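Local coordinates for protein tubulin-specific chaperone A (Saccharomyces cerevisiae, PDB 1QSD) that binds beta-tubulin as a folding cofactor and takes part in an early step of the tubulin folding pathway, at residues K11-K14 and R15-E19; R60-P63 and T64-K68; E87-S90 and D91-A95. All coordinates share one frame; numbering follows the deposited sequence.

Contact 1 of 3, residues K11-K14 and R15-E19; sequences KALK and RLTKE
R15 lies alongside K11, the residue one helical turn earlier, and both side chains point the same way over the surface. The arginine chain bends at its second torsion (chi2 -39°), which folds the guanidinium back along the helix until NH1 of R15 reaches the carbonyl O of K11 at 3.0 Å. NH1 comes in the carbonyl plane, on a lone pair, and the oxygen lies close to the guanidinium plane; the bond is bent, 136° at the hydrogen. The same oxygen also takes the regular helical bond from R15 N, so two donors grip it. The aliphatic part of K11 lines the arginine's end, with CB of K11 3.4 Å from NH1 of R15, a long flexible residue suited to a solvent-facing position. These residues belong to helix 5-39 of a helical bundle, and the inward side is more apolar: L13 and L16 reach helix 45-81, while L13 and T17 also touch helix 90-104. There CD1 of L13 meets CG2 of T17 at 4.1 Å, the two branched side chains crossing at a slant. T17 OG1 turns back to 3.2 Å from K14 O, leaving its methyl for L13. Replacing T17 by a glycine would probably leave L13 CD1 without this methyl neighbour and open a small gap beside it. K14 runs extended toward A95.

Contact 2 of 3, residues R60-P63 and T64-K68; sequences RLLP and TLYEK
L62 and Y66 are joined by a regular helical bond, Y66 N to L62 O at 2.9 Å and nearly straight on the carbonyl, while E67 N bonds to P63 O at 3.0 Å; P63, which has no N-H to give, marks a kink, and the bond from L65 N to L61 O is weak at 3.5 Å. On the inward side the side chains of L62 and Y66 run side by side. The tyrosine ring leans back along the preceding turn because CG of Y66 lies beside its own backbone N (chi1 -69°), which brings CE2 of Y66 to 3.8 Å from CB of L62. Farther along, CD1 of L62 approaches the phenolic OH of Y66. L62 also meets L65 at a slant, their CD2 methyls 4.0 Å apart, so L62 has apolar neighbours three and four residues on. This is the face of helix 45-81 that packs on helix 5-39 in the bundle: L62 touches L27 and Q24, L65 touches L16, and the Y66 hydroxyl hydrogen-bonds to E20. A tyrosine suits such a border, its ring against L62 and its OH at a polar partner. P63 and E67 lie on the exposed side, where E67 runs extended, its carboxylate passing beside P63. T64 OG1 makes a weak bond to L61 O, 3.3 Å long, a second donor for the carbonyl that L65 N reaches poorly. L61 packs on L61 of the second subunit, and K68 forms a salt bridge with D57 of that subunit.

Contact 3 of 3, residues E87-S90 and D91-A95; sequences EDVS and DARSA
An Asx turn leads into helix 90-104, with V89 at the N-cap position and D88 just before it. V89 O starts the helical bonding by accepting from R93 N at 3.0 Å, with an angle of 172° at the hydrogen, and S90 O takes S94 N one residue on. R93 slants across V89, its chain bent at the third torsion (chi3 -95°), so that the guanidinium folds back with one face over the backbone of V89 and S90. NH2 of R93 comes to 4.0 Å from CG2 of V89 and 3.7 Å from OG of S90. On the inward side CB of V89 and CB of A92 are 4.4 Å apart; the small alanine lets the helix lie close to L80 and V10, and V89 likewise touches L80 and L6. D88 OD1 is held by two donors of S90: the hydroxyl OG at 2.7 Å, on the syn lone pair, and the backbone N from above the carboxylate plane. A serine suits this place because its hydroxyl adds a second bond to the one the backbone N-H makes to the same oxygen. A water bridges D88 O and A92 N, donating to the carbonyl and accepting from the amide at 2.9 Å. With its carboxylate and this water occupying amides of the first turn, D88 would be expected to interact favourably with the positive end of the helix dipole, and R93 may add a modest attraction of opposite charge.

Contacts 1 and 2 are partly buried, each within one of the two long helices, and they touch where L16 meets L65 and the backbone of K68. Contact 3 is a surface contact at the start of the short third helix; it touches contact 1 through K14 and L13 against A95 but stays about 11 Å from contact 2 between nearest atoms. Leucines predominate on the inward faces of the first two, whereas V89 and small alanines serve in contact 3. The polar chemistry follows position: an arginine bonded to a carbonyl within a regular helix in contact 1, a tyrosine hydroxyl bonded to the neighbouring helix in contact 2, a carboxylate and a water at a helix start in contact 3.

Contact 1 of 3, residues K11-K14 and R15-E19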
# COMPACT_ATOMS: atom_id res chain seq x y z
N LYS A 11 -11.05 -15.71 6.89
CA LYS A 11 -10.15 -15.29 5.81
C LYS A 11 -10.12 -13.78 5.61
O LYS A 11 -9.05 -13.20 5.40
CB LYS A 11 -10.51 -16.00 4.50
CG LYS A 11 -10.05 -17.44 4.48
CD LYS A 11 -10.57 -18.19 3.27
CE LYS A 11 -10.08 -19.64 3.30
NZ LYS A 11 -10.67 -20.48 2.20
N ALA A 12 -11.29 -13.16 5.70
CA ALA A 12 -11.38 -11.72 5.55
C ALA A 12 -10.41 -11.06 6.54
O ALA A 12 -9.59 -10.23 6.14
CB ALA A 12 -12.81 -11.25 5.80
N LEU A 13 -10.44 -11.52 7.79
CA LEU A 13 -9.59 -10.98 8.84
C LEU A 13 -8.12 -11.31 8.67
O LEU A 13 -7.26 -10.43 8.82
CB LEU A 13 -10.06 -11.45 10.22
CG LEU A 13 -9.22 -10.94 11.42
CD1 LEU A 13 -9.18 -9.38 11.50
CD2 LEU A 13 -9.79 -11.51 12.73
N LYS A 14 -7.82 -12.58 8.37
CA LYS A 14 -6.43 -13.00 8.17
C LYS A 14 -5.77 -12.24 7.01
O LYS A 14 -4.59 -11.93 7.06
CB LYS A 14 -6.33 -14.53 7.94
CG LYS A 14 -6.81 -15.36 9.13
CD LYS A 14 -6.24 -16.79 9.15
CE LYS A 14 -6.46 -17.44 10.54
NZ LYS A 14 -5.78 -18.76 10.81
N ARG A 15 -6.53 -11.91 5.99
CA ARG A 15 -5.94 -11.19 4.88
C ARG A 15 -5.70 -9.74 5.22
O ARG A 15 -4.71 -9.13 4.77
CB ARG A 15 -6.76 -11.42 3.61
CG ARG A 15 -6.80 -12.94 3.27
CD ARG A 15 -5.43 -13.63 3.56
NE ARG A 15 -5.39 -15.09 3.42
CZ ARG A 15 -6.20 -15.96 4.04
NH1 ARG A 15 -7.17 -15.53 4.84
NH2 ARG A 15 -5.98 -17.27 3.92
N LEU A 16 -6.51 -9.21 6.11
CA LEU A 16 -6.30 -7.83 6.53
C LEU A 16 -5.03 -7.73 7.38
O LEU A 16 -4.22 -6.82 7.21
CB LEU A 16 -7.51 -7.29 7.31
CG LEU A 16 -8.55 -6.51 6.52
CD1 LEU A 16 -9.49 -5.79 7.47
CD2 LEU A 16 -7.83 -5.49 5.66
N THR A 17 -4.84 -8.68 8.29
CA THR A 17 -3.65 -8.64 9.13
C THR A 17 -2.39 -8.91 8.33
O THR A 17 -1.33 -8.40 8.66
CB THR A 17 -3.75 -9.56 10.38
OG1 THR A 17 -3.67 -10.94 9.99
CG2 THR A 17 -5.05 -9.29 11.15
N LYS A 18 -2.48 -9.69 7.26
CA LYS A 18 -1.32 -9.94 6.41
C LYS A 18 -1.02 -8.68 5.56
O LYS A 18 0.15 -8.38 5.27
CB LYS A 18 -1.56 -11.14 5.51
CG LYS A 18 -0.30 -11.69 4.88
CD LYS A 18 -0.59 -12.72 3.78
CE LYS A 18 0.71 -13.19 3.13
NZ LYS A 18 0.47 -13.94 1.88
N GLU A 19 -2.05 -7.94 5.16
CA GLU A 19 -1.88 -6.69 4.40
C GLU A 19 -1.14 -5.64 5.25
O GLU A 19 -0.21 -4.98 4.78
CB GLU A 19 -3.24 -6.16 3.94
CG GLU A 19 -3.21 -4.73 3.41
CD GLU A 19 -4.53 -4.28 2.79
OE1 GLU A 19 -4.62 -3.09 2.40
OE2 GLU A 19 -5.47 -5.10 2.66

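Contact 2 of 3, residues R60-P63 and T64-K68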
# COMPACT_ATOMS: atom_id res chain seq x y z
N ARG A 60 -0.53 7.69 6.27
CA ARG A 60 -1.97 7.97 6.35
C ARG A 60 -2.84 6.72 6.11
O ARG A 60 -3.97 6.61 6.60
CB ARG A 60 -2.32 9.13 5.39
CG ARG A 60 -2.98 8.74 4.05
CD ARG A 60 -2.74 9.75 2.92
NE ARG A 60 -2.88 11.15 3.33
CZ ARG A 60 -2.28 12.16 2.72
NH1 ARG A 60 -1.50 11.94 1.67
NH2 ARG A 60 -2.40 13.40 3.19
N LEU A 61 -2.26 5.76 5.41
CA LEU A 61 -2.90 4.49 5.05
C LEU A 61 -3.11 3.53 6.23
O LEU A 61 -4.01 2.70 6.21
CB LEU A 61 -2.01 3.78 4.04
CG LEU A 61 -2.56 3.24 2.73
CD1 LEU A 61 -1.37 2.70 1.98
CD2 LEU A 61 -3.59 2.15 2.97
N LEU A 62 -2.23 3.61 7.22
CA LEU A 62 -2.31 2.72 8.37
C LEU A 62 -3.49 2.88 9.29
O LEU A 62 -4.13 1.89 9.64
CB LEU A 62 -1.02 2.75 9.17
CG LEU A 62 0.14 2.08 8.45
CD1 LEU A 62 1.31 1.95 9.38
CD2 LEU A 62 -0.29 0.70 7.95
N PRO A 63 -3.83 4.12 9.68
CA PRO A 63 -4.98 4.30 10.57
C PRO A 63 -6.25 3.64 10.06
O PRO A 63 -6.83 2.82 10.76
CB PRO A 63 -5.13 5.83 10.64
CG PRO A 63 -3.74 6.30 10.45
CD PRO A 63 -3.24 5.43 9.34
N THR A 64 -6.64 3.93 8.83
CA THR A 64 -7.87 3.37 8.27
C THR A 64 -7.81 1.87 8.20
O THR A 64 -8.84 1.19 8.32
CB THR A 64 -8.19 3.96 6.88
OG1 THR A 64 -6.99 4.02 6.10
CG2 THR A 64 -8.80 5.37 7.02
N LEU A 65 -6.60 1.36 8.06
CA LEU A 65 -6.34 -0.08 7.98
C LEU A 65 -6.56 -0.73 9.35
O LEU A 65 -7.08 -1.85 9.42
CB LEU A 65 -4.92 -0.34 7.49
CG LEU A 65 -4.52 -1.78 7.25
CD1 LEU A 65 -5.55 -2.49 6.36
CD2 LEU A 65 -3.17 -1.80 6.62
N TYR A 66 -6.19 -0.03 10.43
CA TYR A 66 -6.39 -0.55 11.78
C TYR A 66 -7.86 -0.52 12.14
O TYR A 66 -8.33 -1.42 12.82
CB TYR A 66 -5.61 0.22 12.82
CG TYR A 66 -4.13 0.01 12.70
CD1 TYR A 66 -3.57 -1.27 12.79
CD2 TYR A 66 -3.28 1.09 12.48
CE1 TYR A 66 -2.19 -1.47 12.68
CE2 TYR A 66 -1.90 0.90 12.37
CZ TYR A 66 -1.36 -0.37 12.47
OH TYR A 66 0.01 -0.49 12.38
N GLU A 67 -8.57 0.50 11.66
CA GLU A 67 -10.01 0.63 11.89
C GLU A 67 -10.71 -0.61 11.32
O GLU A 67 -11.52 -1.23 12.00
CB GLU A 67 -10.54 1.91 11.22
CG GLU A 67 -10.17 3.21 11.95
CD GLU A 67 -10.39 4.49 11.11
OE1 GLU A 67 -9.46 5.33 11.01
OE2 GLU A 67 -11.50 4.64 10.55
N LYS A 68 -10.35 -1.01 10.10
CA LYS A 68 -10.95 -2.17 9.44
C LYS A 68 -10.58 -3.48 10.07
O LYS A 68 -11.36 -4.42 10.05
CB LYS A 68 -10.68 -2.17 7.94
CG LYS A 68 -11.49 -1.11 7.24
CD LYS A 68 -11.34 -1.17 5.77
CE LYS A 68 -12.09 -0.02 5.12
NZ LYS A 68 -11.84 -0.00 3.65

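Contact 3 of 3, residues E87-S90 and D91-A95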
# COMPACT_ATOMS: atom_id res chain seq x y z
N GLU A 87 -17.99 -26.81 12.64
CA GLU A 87 -16.60 -26.54 12.27
C GLU A 87 -15.75 -26.26 13.49
O GLU A 87 -16.25 -25.80 14.53
CB GLU A 87 -16.49 -25.35 11.31
CG GLU A 87 -17.08 -25.56 9.93
CD GLU A 87 -16.63 -24.48 8.94
OE1 GLU A 87 -17.42 -23.59 8.60
OE2 GLU A 87 -15.45 -24.52 8.50
N ASP A 88 -14.47 -26.55 13.35
CA ASP A 88 -13.48 -26.33 14.39
C ASP A 88 -13.23 -24.82 14.34
O ASP A 88 -12.91 -24.29 13.28
CB ASP A 88 -12.23 -27.13 13.98
CG ASP A 88 -11.05 -26.89 14.88
OD1 ASP A 88 -11.21 -26.20 15.92
OD2 ASP A 88 -9.96 -27.40 14.54
N VAL A 89 -13.45 -24.11 15.45
CA VAL A 89 -13.23 -22.66 15.47
C VAL A 89 -11.86 -22.19 16.00
O VAL A 89 -11.67 -21.00 16.29
CB VAL A 89 -14.35 -21.93 16.25
CG1 VAL A 89 -15.70 -22.30 15.67
CG2 VAL A 89 -14.30 -22.29 17.72
N SER A 90 -10.89 -23.10 16.07
CA SER A 90 -9.57 -22.74 16.57
C SER A 90 -8.90 -21.72 15.68
O SER A 90 -8.27 -20.78 16.18
CB SER A 90 -8.70 -23.99 16.70
OG SER A 90 -9.38 -24.96 17.48
N ASP A 91 -9.02 -21.89 14.36
CA ASP A 91 -8.44 -20.92 13.44
C ASP A 91 -9.02 -19.54 13.62
O ASP A 91 -8.30 -18.55 13.49
CB ASP A 91 -8.61 -21.35 11.99
CG ASP A 91 -7.54 -22.29 11.55
OD1 ASP A 91 -7.81 -23.11 10.65
OD2 ASP A 91 -6.41 -22.20 12.09
N ALA A 92 -10.32 -19.48 13.90
CA ALA A 92 -11.02 -18.21 14.10
C ALA A 92 -10.49 -17.50 15.36
O ALA A 92 -10.16 -16.32 15.32
CB ALA A 92 -12.53 -18.44 14.21
N ARG A 93 -10.43 -18.24 16.46
CA ARG A 93 -9.90 -17.72 17.73
C ARG A 93 -8.46 -17.23 17.55
O ARG A 93 -8.09 -16.18 18.06
CB ARG A 93 -9.93 -18.81 18.81
CG ARG A 93 -11.20 -18.84 19.66
CD ARG A 93 -11.02 -19.74 20.90
NE ARG A 93 -11.53 -21.09 20.66
CZ ARG A 93 -10.77 -22.16 20.44
NH1 ARG A 93 -9.43 -22.06 20.43
NH2 ARG A 93 -11.35 -23.32 20.16
N SER A 94 -7.68 -17.99 16.80
CA SER A 94 -6.29 -17.67 16.52
C SER A 94 -6.22 -16.39 15.70
O SER A 94 -5.36 -15.53 15.95
CB SER A 94 -5.65 -18.83 15.76
OG SER A 94 -4.24 -18.73 15.77
N ALA A 95 -7.12 -16.24 14.73
CA ALA A 95 -7.13 -15.05 13.90
C ALA A 95 -7.43 -13.85 14.77
O ALA A 95 -6.79 -12.81 14.63
CB ALA A 95 -8.18 -15.19 12.81
O HOH W 1 -12.04 -21.45 12.59